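Local structure of folylpolyglutamate synthase/dihydrofolate synthase (Thermotoga maritima, 1O5Z) at residues H56-G62 with S173-D179; V208-R212 with M231-D235. The protein probably catalyses the ATP-dependent addition of L-glutamate to dihydropteroate and to tetrahydrofolyl polyglutamates, two magnesium-dependent ligase steps of folate biosynthesis. One frame throughout, in Å; residues are numbered along the deposited sequence.

Interaction 1 of 2, residues H56-G62 with S173-D179; sequences HIGGTNG and STIVTVD. With SO4 (sulfate ion), chain C.
H56-G58 and S173-I175 pair as adjacent parallel strands in the central sheet of the Mur ligase middle domain, and the contact runs on into the P-loop that follows the first strand. The backbone ladder is regular: T174 N donates to H56 O at 2.8 Å, G58 N to T174 O at 2.7 Å, and V176 N to G58 O. Beside it, I57 lies alongside T174, and its CG2 meets V176 CG2 at 3.9 Å. A side chain at G59 would run into the backbone nitrogens of V176 and T177.

Beyond the strands one more backbone bond, T60 N to T177 O at 2.9 Å, is joined by bonds through side chains. T60 OG1 accepts from D179 N at 3.1 Å in an almost straight bond (178°). Turned between its own backbone N and carbonyl carbon (chi1 67°), T177 OG1 takes the N-H of N61 at 3.0 Å and gives its proton to D179 OD2. The amide nitrogen N61 ND2 reaches that same OD2 from the opposite face of the carboxylate, while OD1 is salt-bridged to K213. A valine at T177 would probably leave N61 N without its acceptor and the D179 carboxylate freer to turn.

The loop so fixed presents G62 N to sulfate O1 at 2.8 Å; G64 N and S65 N bind the same ion, consistent with a phosphate site for ATP. Helix 63-77 starts here and packs on I57 and V176, helix 271-286 adds cover over T174 and V176, and helix 190-197 touches I175 on the other face of the sheet.

Interaction 2 of 2, residues V208-R212 with M231-D235; sequences VTGER and MYVID
V208 and T209 pair in parallel with Y232 and V233, closing a beta-alpha-beta unit in which helix 214-227 links strand 207-209 to strand 231-233 at the edge of the sheet. Two backbone bonds make the ladder: T209 N to Y232 O at 2.8 Å, and I234 N to T209 O at 2.9 Å. On one face V208 CG2 approaches Y232 CD1 obliquely; on the other, T209 CG2 lies side by side with V233 CG2 and also meets the methyl end of M231.

I234, just past the strand, shows how one aliphatic chain can join backbone to charge. Its CB rests near T209 O and the CA of G210. There the chain divides. CG2, held between the backbone N and the carbonyl carbon, drops onto the G210 carbonyl, 3.6 Å from G210 O, and the same methyl lies 4.0 Å above the plane of the R212 guanidinium, over its centre. CG1, anti to the backbone N (chi1 -168°), already lies beside R212 NH2, and beyond it I234 CD1 comes to 3.7 Å from R212 NH2 as well.

With a face of the guanidinium resting on the CG2 methyl, D235 meets the group at its edge. R212 grips side-on, NE and NH2 both closing on one oxygen, D235 OD2, which lies in the guanidinium plane while the two nitrogens sit above the same face of the carboxylate. NH2 adds a weak bond to D235 OD1 and a second salt bridge to E274, on helix 271-286.

Where the two chains diverge, a single water ties them, donating to E211 O at 2.7 Å and to I234 O at 3.0 Å.

In the fold
Both interactions belong to the parallel part of one mixed sheet: interaction 1 joins 53-58 to 173-175 and interaction 2 joins 207-209 to 231-233, with the pair 173-175/207-209 between them. Interaction 1 is buried in the interior, and beyond its strands it relies largely on hydroxyl, amide and carboxylate bonds that shape an anion-binding loop. Interaction 2, about 10 Å away between centres, lies at the sheet edge, where the ladder ends in a more exposed arginine-aspartate salt bridge and a water. Two side chains of 208-212 reach back to the inner contact: T209 OG1 to I175 O at 2.6 Å and E211 OE1 to V178 N at 2.8 Å, both probable hydrogen bonds. Helix 271-286 packs on both.

Interaction 1 of 2, residues H56-G62 with S173-D179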
ATOM      1  N   HIS A  56       2.333  -9.307  10.610  1.00 47.35           N
ATOM      2  CA  HIS A  56       2.093  -7.905  10.861  1.00 46.40           C
ATOM      3  C   HIS A  56       3.183  -7.073  10.244  1.00 45.91           C
ATOM      4  O   HIS A  56       4.330  -7.263  10.599  1.00 45.42           O
ATOM      5  CB  HIS A  56       2.013  -7.626  12.363  1.00 46.19           C
ATOM      6  CG  HIS A  56       1.327  -6.344  12.684  1.00 43.19           C
ATOM      7  ND1 HIS A  56       1.400  -5.754  13.925  1.00 44.65           N
ATOM      8  CD2 HIS A  56       0.528  -5.548  11.934  1.00 43.11           C
ATOM      9  CE1 HIS A  56       0.687  -4.641  13.914  1.00 44.37           C
ATOM     10  NE2 HIS A  56       0.167  -4.481  12.712  1.00 42.79           N
ATOM     11  N   ILE A  57       2.807  -6.165   9.327  1.00 45.36           N
ATOM     12  CA  ILE A  57       3.774  -5.417   8.521  1.00 45.72           C
ATOM     13  C   ILE A  57       3.619  -3.909   8.579  1.00 45.67           C
ATOM     14  O   ILE A  57       2.653  -3.361   8.060  1.00 45.10           O
ATOM     15  CB  ILE A  57       3.751  -5.907   7.040  1.00 46.14           C
ATOM     16  CG1 ILE A  57       4.093  -7.415   6.980  1.00 47.20           C
ATOM     17  CG2 ILE A  57       4.803  -5.154   6.204  1.00 45.04           C
ATOM     18  CD1 ILE A  57       3.334  -8.087   6.090  1.00 47.37           C
ATOM     19  N   GLY A  58       4.625  -3.252   9.151  1.00 44.90           N
ATOM     20  CA  GLY A  58       4.692  -1.805   9.186  1.00 45.47           C
ATOM     21  C   GLY A  58       5.913  -1.240   8.502  1.00 45.66           C
ATOM     22  O   GLY A  58       6.683  -1.937   7.851  1.00 47.46           O
ATOM     23  N   GLY A  59       6.098   0.046   8.648  1.00 46.32           N
ATOM     24  CA  GLY A  59       7.206   0.720   8.025  1.00 46.70           C
ATOM     25  C   GLY A  59       6.710   1.921   7.262  1.00 47.03           C
ATOM     26  O   GLY A  59       5.589   1.957   6.812  1.00 48.28           O
ATOM     27  N   THR A  60       7.556   2.912   7.115  1.00 47.00           N
ATOM     28  CA  THR A  60       7.197   4.114   6.377  1.00 47.56           C
ATOM     29  C   THR A  60       6.895   3.856   4.878  1.00 48.59           C
ATOM     30  O   THR A  60       5.896   4.342   4.315  1.00 48.01           O
ATOM     31  CB  THR A  60       8.323   5.116   6.564  1.00 46.75           C
ATOM     32  OG1 THR A  60       8.504   5.339   7.972  1.00 44.67           O
ATOM     33  CG2 THR A  60       7.935   6.479   6.005  1.00 49.72           C
ATOM     34  N   ASN A  61       7.767   3.081   4.242  1.00 49.24           N
ATOM     35  CA  ASN A  61       7.605   2.748   2.844  1.00 50.10           C
ATOM     36  C   ASN A  61       7.830   1.269   2.645  1.00 48.63           C
ATOM     37  O   ASN A  61       8.697   0.695   3.268  1.00 48.96           O
ATOM     38  CB  ASN A  61       8.578   3.562   1.972  1.00 51.04           C
ATOM     39  CG  ASN A  61       8.282   5.060   2.019  1.00 55.23           C
ATOM     40  OD1 ASN A  61       7.147   5.497   1.714  1.00 61.21           O
ATOM     41  ND2 ASN A  61       9.279   5.854   2.449  1.00 58.41           N
ATOM     42  N   GLY A  62       7.064   0.680   1.750  1.00 47.31           N
ATOM     43  CA  GLY A  62       7.214  -0.726   1.431  1.00 47.30           C
ATOM     44  C   GLY A  62       6.288  -1.656   2.186  1.00 46.49           C
ATOM     45  O   GLY A  62       6.305  -2.860   1.939  1.00 46.48           O
ATOM     46  N   SER A 173       6.657  -9.868  13.042  1.00 45.68           N
ATOM     47  CA  SER A 173       6.419  -8.423  12.922  1.00 44.86           C
ATOM     48  C   SER A 173       7.535  -7.899  12.033  1.00 44.21           C
ATOM     49  O   SER A 173       8.719  -8.211  12.235  1.00 42.36           O
ATOM     50  CB  SER A 173       6.512  -7.735  14.282  1.00 45.45           C
ATOM     51  OG  SER A 173       5.636  -8.349  15.211  1.00 48.91           O
ATOM     52  N   THR A 174       7.137  -7.133  11.031  1.00 43.74           N
ATOM     53  CA  THR A 174       8.059  -6.572  10.059  1.00 43.39           C
ATOM     54  C   THR A 174       7.977  -5.067  10.087  1.00 43.35           C
ATOM     55  O   THR A 174       6.871  -4.495  10.073  1.00 42.43           O
ATOM     56  CB  THR A 174       7.677  -7.110   8.686  1.00 43.67           C
ATOM     57  OG1 THR A 174       7.753  -8.545   8.735  1.00 41.68           O
ATOM     58  CG2 THR A 174       8.683  -6.650   7.554  1.00 42.11           C
ATOM     59  N   ILE A 175       9.130  -4.422  10.190  1.00 42.59           N
ATOM     60  CA  ILE A 175       9.197  -2.984   9.986  1.00 43.56           C
ATOM     61  C   ILE A 175      10.069  -2.716   8.767  1.00 43.54           C
ATOM     62  O   ILE A 175      11.310  -2.773   8.828  1.00 42.86           O
ATOM     63  CB  ILE A 175       9.713  -2.279  11.237  1.00 44.29           C
ATOM     64  CG1 ILE A 175       8.741  -2.549  12.409  1.00 45.01           C
ATOM     65  CG2 ILE A 175       9.804  -0.759  10.972  1.00 44.90           C
ATOM     66  CD1 ILE A 175       9.246  -2.146  13.781  1.00 44.29           C
ATOM     67  N   VAL A 176       9.420  -2.480   7.635  1.00 43.88           N
ATOM     68  CA  VAL A 176      10.148  -2.508   6.379  1.00 45.05           C
ATOM     69  C   VAL A 176      11.224  -1.416   6.395  1.00 46.05           C
ATOM     70  O   VAL A 176      12.413  -1.699   6.196  1.00 46.23           O
ATOM     71  CB  VAL A 176       9.229  -2.347   5.144  1.00 45.13           C
ATOM     72  CG1 VAL A 176      10.080  -2.501   3.845  1.00 45.52           C
ATOM     73  CG2 VAL A 176       8.073  -3.340   5.152  1.00 45.76           C
ATOM     74  N   THR A 177      10.776  -0.172   6.638  1.00 46.55           N
ATOM     75  CA  THR A 177      11.641   0.982   6.842  1.00 47.78           C
ATOM     76  C   THR A 177      11.137   1.929   7.919  1.00 48.18           C
ATOM     77  O   THR A 177       9.983   1.898   8.314  1.00 46.23           O
ATOM     78  CB  THR A 177      11.853   1.839   5.523  1.00 48.53           C
ATOM     79  OG1 THR A 177      10.629   2.508   5.069  1.00 48.85           O
ATOM     80  CG2 THR A 177      12.362   0.938   4.363  1.00 50.41           C
ATOM     81  N   VAL A 178      12.053   2.801   8.337  1.00 48.96           N
ATOM     82  CA  VAL A 178      11.737   3.951   9.142  1.00 50.10           C
ATOM     83  C   VAL A 178      12.350   5.190   8.481  1.00 51.09           C
ATOM     84  O   VAL A 178      13.570   5.380   8.530  1.00 49.83           O
ATOM     85  CB  VAL A 178      12.293   3.780  10.571  1.00 50.40           C
ATOM     86  CG1 VAL A 178      11.976   5.030  11.411  1.00 49.73           C
ATOM     87  CG2 VAL A 178      11.796   2.437  11.208  1.00 50.03           C
ATOM     88  N   ASP A 179      11.492   6.016   7.872  1.00 53.10           N
ATOM     89  CA  ASP A 179      11.917   7.211   7.131  1.00 55.37           C
ATOM     90  C   ASP A 179      11.221   8.468   7.663  1.00 56.20           C
ATOM     91  O   ASP A 179      10.069   8.403   8.084  1.00 56.77           O
ATOM     92  CB  ASP A 179      11.626   7.021   5.636  1.00 54.99           C
ATOM     93  CG  ASP A 179      12.346   5.805   5.046  1.00 57.50           C
ATOM     94  OD1 ASP A 179      13.600   5.780   5.263  1.00 57.01           O
ATOM     95  OD2 ASP A 179      11.769   4.856   4.368  1.00 57.01           O
TER
HETATM   96  S   SO4 C 502       4.016   0.867   0.075  1.00 42.19           S
HETATM   97  O1  SO4 C 502       4.970   1.916   0.409  1.00 43.40           O
HETATM   98  O2  SO4 C 502       3.073   1.235  -0.956  1.00 43.42           O
HETATM   99  O3  SO4 C 502       3.302   0.640   1.337  1.00 36.26           O
HETATM  100  O4  SO4 C 502       4.690  -0.334  -0.431  1.00 42.99           O

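Interaction 2 of 2, residues V208-R212 with M231-D235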
ATOM      1  N   VAL A 208      11.486  -8.546  11.610  1.00 42.54           N
ATOM      2  CA  VAL A 208      12.257  -8.372  10.382  1.00 42.17           C
ATOM      3  C   VAL A 208      12.247  -6.921   9.927  1.00 41.93           C
ATOM      4  O   VAL A 208      11.200  -6.291   9.884  1.00 42.79           O
ATOM      5  CB  VAL A 208      11.694  -9.241   9.287  1.00 41.90           C
ATOM      6  CG1 VAL A 208      12.472  -9.052   7.994  1.00 42.34           C
ATOM      7  CG2 VAL A 208      11.712 -10.653   9.734  1.00 43.32           C
ATOM      8  N   THR A 209      13.420  -6.392   9.583  1.00 42.39           N
ATOM      9  CA  THR A 209      13.522  -5.031   9.052  1.00 41.99           C
ATOM     10  C   THR A 209      14.440  -4.829   7.835  1.00 42.50           C
ATOM     11  O   THR A 209      15.528  -5.436   7.700  1.00 41.90           O
ATOM     12  CB  THR A 209      13.827  -3.997  10.193  1.00 42.00           C
ATOM     13  OG1 THR A 209      13.779  -2.645   9.678  1.00 39.75           O
ATOM     14  CG2 THR A 209      15.213  -4.198  10.776  1.00 41.55           C
ATOM     15  N   GLY A 210      13.958  -3.953   6.948  1.00 43.18           N
ATOM     16  CA  GLY A 210      14.717  -3.490   5.787  1.00 44.09           C
ATOM     17  C   GLY A 210      15.421  -2.186   6.062  1.00 44.93           C
ATOM     18  O   GLY A 210      15.907  -1.536   5.143  1.00 45.62           O
ATOM     19  N   GLU A 211      15.513  -1.815   7.341  1.00 45.50           N
ATOM     20  CA  GLU A 211      16.038  -0.513   7.731  1.00 45.12           C
ATOM     21  C   GLU A 211      17.538  -0.635   7.932  1.00 45.71           C
ATOM     22  O   GLU A 211      18.037  -1.688   8.371  1.00 45.83           O
ATOM     23  CB  GLU A 211      15.332   0.022   8.988  1.00 44.89           C
ATOM     24  CG  GLU A 211      15.732   1.455   9.419  1.00 44.60           C
ATOM     25  CD  GLU A 211      15.693   2.476   8.286  1.00 42.84           C
ATOM     26  OE1 GLU A 211      14.685   2.552   7.541  1.00 40.73           O
ATOM     27  OE2 GLU A 211      16.696   3.207   8.127  1.00 43.84           O
ATOM     28  N   ARG A 212      18.230   0.439   7.549  1.00 45.83           N
ATOM     29  CA  ARG A 212      19.657   0.563   7.680  1.00 47.01           C
ATOM     30  C   ARG A 212      20.114   1.770   8.523  1.00 46.78           C
ATOM     31  O   ARG A 212      21.256   1.791   8.948  1.00 45.73           O
ATOM     32  CB  ARG A 212      20.282   0.667   6.296  1.00 47.25           C
ATOM     33  CG  ARG A 212      20.137  -0.557   5.399  1.00 47.61           C
ATOM     34  CD  ARG A 212      21.069  -0.429   4.217  1.00 49.03           C
ATOM     35  NE  ARG A 212      21.118  -1.583   3.321  1.00 49.45           N
ATOM     36  CZ  ARG A 212      20.183  -1.856   2.430  1.00 52.30           C
ATOM     37  NH1 ARG A 212      19.092  -1.087   2.310  1.00 51.73           N
ATOM     38  NH2 ARG A 212      20.316  -2.924   1.660  1.00 53.72           N
ATOM     39  N   MET A 231      15.636 -10.614  15.948  1.00 48.21           N
ATOM     40  CA  MET A 231      15.610  -9.546  14.959  1.00 47.87           C
ATOM     41  C   MET A 231      16.450  -9.874  13.722  1.00 46.89           C
ATOM     42  O   MET A 231      17.621 -10.285  13.830  1.00 45.51           O
ATOM     43  CB  MET A 231      16.184  -8.285  15.607  1.00 48.22           C
ATOM     44  CG  MET A 231      16.140  -7.049  14.738  1.00 48.40           C
ATOM     45  SD  MET A 231      16.577  -5.631  15.767  1.00 49.47           S
ATOM     46  CE  MET A 231      16.475  -4.301  14.562  1.00 49.78           C
ATOM     47  N   TYR A 232      15.879  -9.656  12.548  1.00 45.84           N
ATOM     48  CA  TYR A 232      16.636  -9.868  11.328  1.00 45.51           C
ATOM     49  C   TYR A 232      16.659  -8.596  10.539  1.00 45.16           C
ATOM     50  O   TYR A 232      15.625  -7.947  10.350  1.00 45.20           O
ATOM     51  CB  TYR A 232      15.993 -10.922  10.462  1.00 45.27           C
ATOM     52  CG  TYR A 232      15.736 -12.237  11.113  1.00 44.80           C
ATOM     53  CD1 TYR A 232      14.572 -12.429  11.862  1.00 43.17           C
ATOM     54  CD2 TYR A 232      16.638 -13.317  10.949  1.00 42.34           C
ATOM     55  CE1 TYR A 232      14.296 -13.660  12.444  1.00 44.36           C
ATOM     56  CE2 TYR A 232      16.380 -14.561  11.512  1.00 43.16           C
ATOM     57  CZ  TYR A 232      15.184 -14.734  12.257  1.00 45.55           C
ATOM     58  OH  TYR A 232      14.870 -15.947  12.838  1.00 44.47           O
ATOM     59  N   VAL A 233      17.826  -8.275  10.037  1.00 44.90           N
ATOM     60  CA  VAL A 233      18.092  -6.972   9.494  1.00 45.54           C
ATOM     61  C   VAL A 233      18.710  -7.127   8.127  1.00 45.49           C
ATOM     62  O   VAL A 233      19.665  -7.870   7.957  1.00 44.75           O
ATOM     63  CB  VAL A 233      19.090  -6.253  10.397  1.00 45.86           C
ATOM     64  CG1 VAL A 233      19.493  -4.893   9.794  1.00 47.94           C
ATOM     65  CG2 VAL A 233      18.532  -6.103  11.803  1.00 46.45           C
ATOM     66  N   ILE A 234      18.210  -6.395   7.156  1.00 45.94           N
ATOM     67  CA  ILE A 234      18.760  -6.486   5.803  1.00 47.53           C
ATOM     68  C   ILE A 234      20.271  -6.271   5.775  1.00 47.92           C
ATOM     69  O   ILE A 234      20.795  -5.468   6.540  1.00 48.33           O
ATOM     70  CB  ILE A 234      18.071  -5.464   4.881  1.00 47.52           C
ATOM     71  CG1 ILE A 234      18.410  -5.751   3.419  1.00 48.37           C
ATOM     72  CG2 ILE A 234      18.444  -4.028   5.276  1.00 48.92           C
ATOM     73  CD1 ILE A 234      17.481  -5.090   2.483  1.00 50.00           C
ATOM     74  N   ASP A 235      20.965  -6.972   4.883  1.00 48.86           N
ATOM     75  CA  ASP A 235      22.443  -6.960   4.810  1.00 49.41           C
ATOM     76  C   ASP A 235      23.164  -7.579   5.993  1.00 49.91           C
ATOM     77  O   ASP A 235      24.311  -7.963   5.844  1.00 48.89           O
ATOM     78  CB  ASP A 235      23.020  -5.561   4.581  1.00 50.16           C
ATOM     79  CG  ASP A 235      22.610  -4.969   3.238  1.00 52.51           C
ATOM     80  OD1 ASP A 235      22.155  -5.730   2.344  1.00 54.78           O
ATOM     81  OD2 ASP A 235      22.721  -3.739   2.994  1.00 55.58           O
TER
HETATM   82  O   HOH W   1      20.448  -2.749   7.838  1.00 51.39           O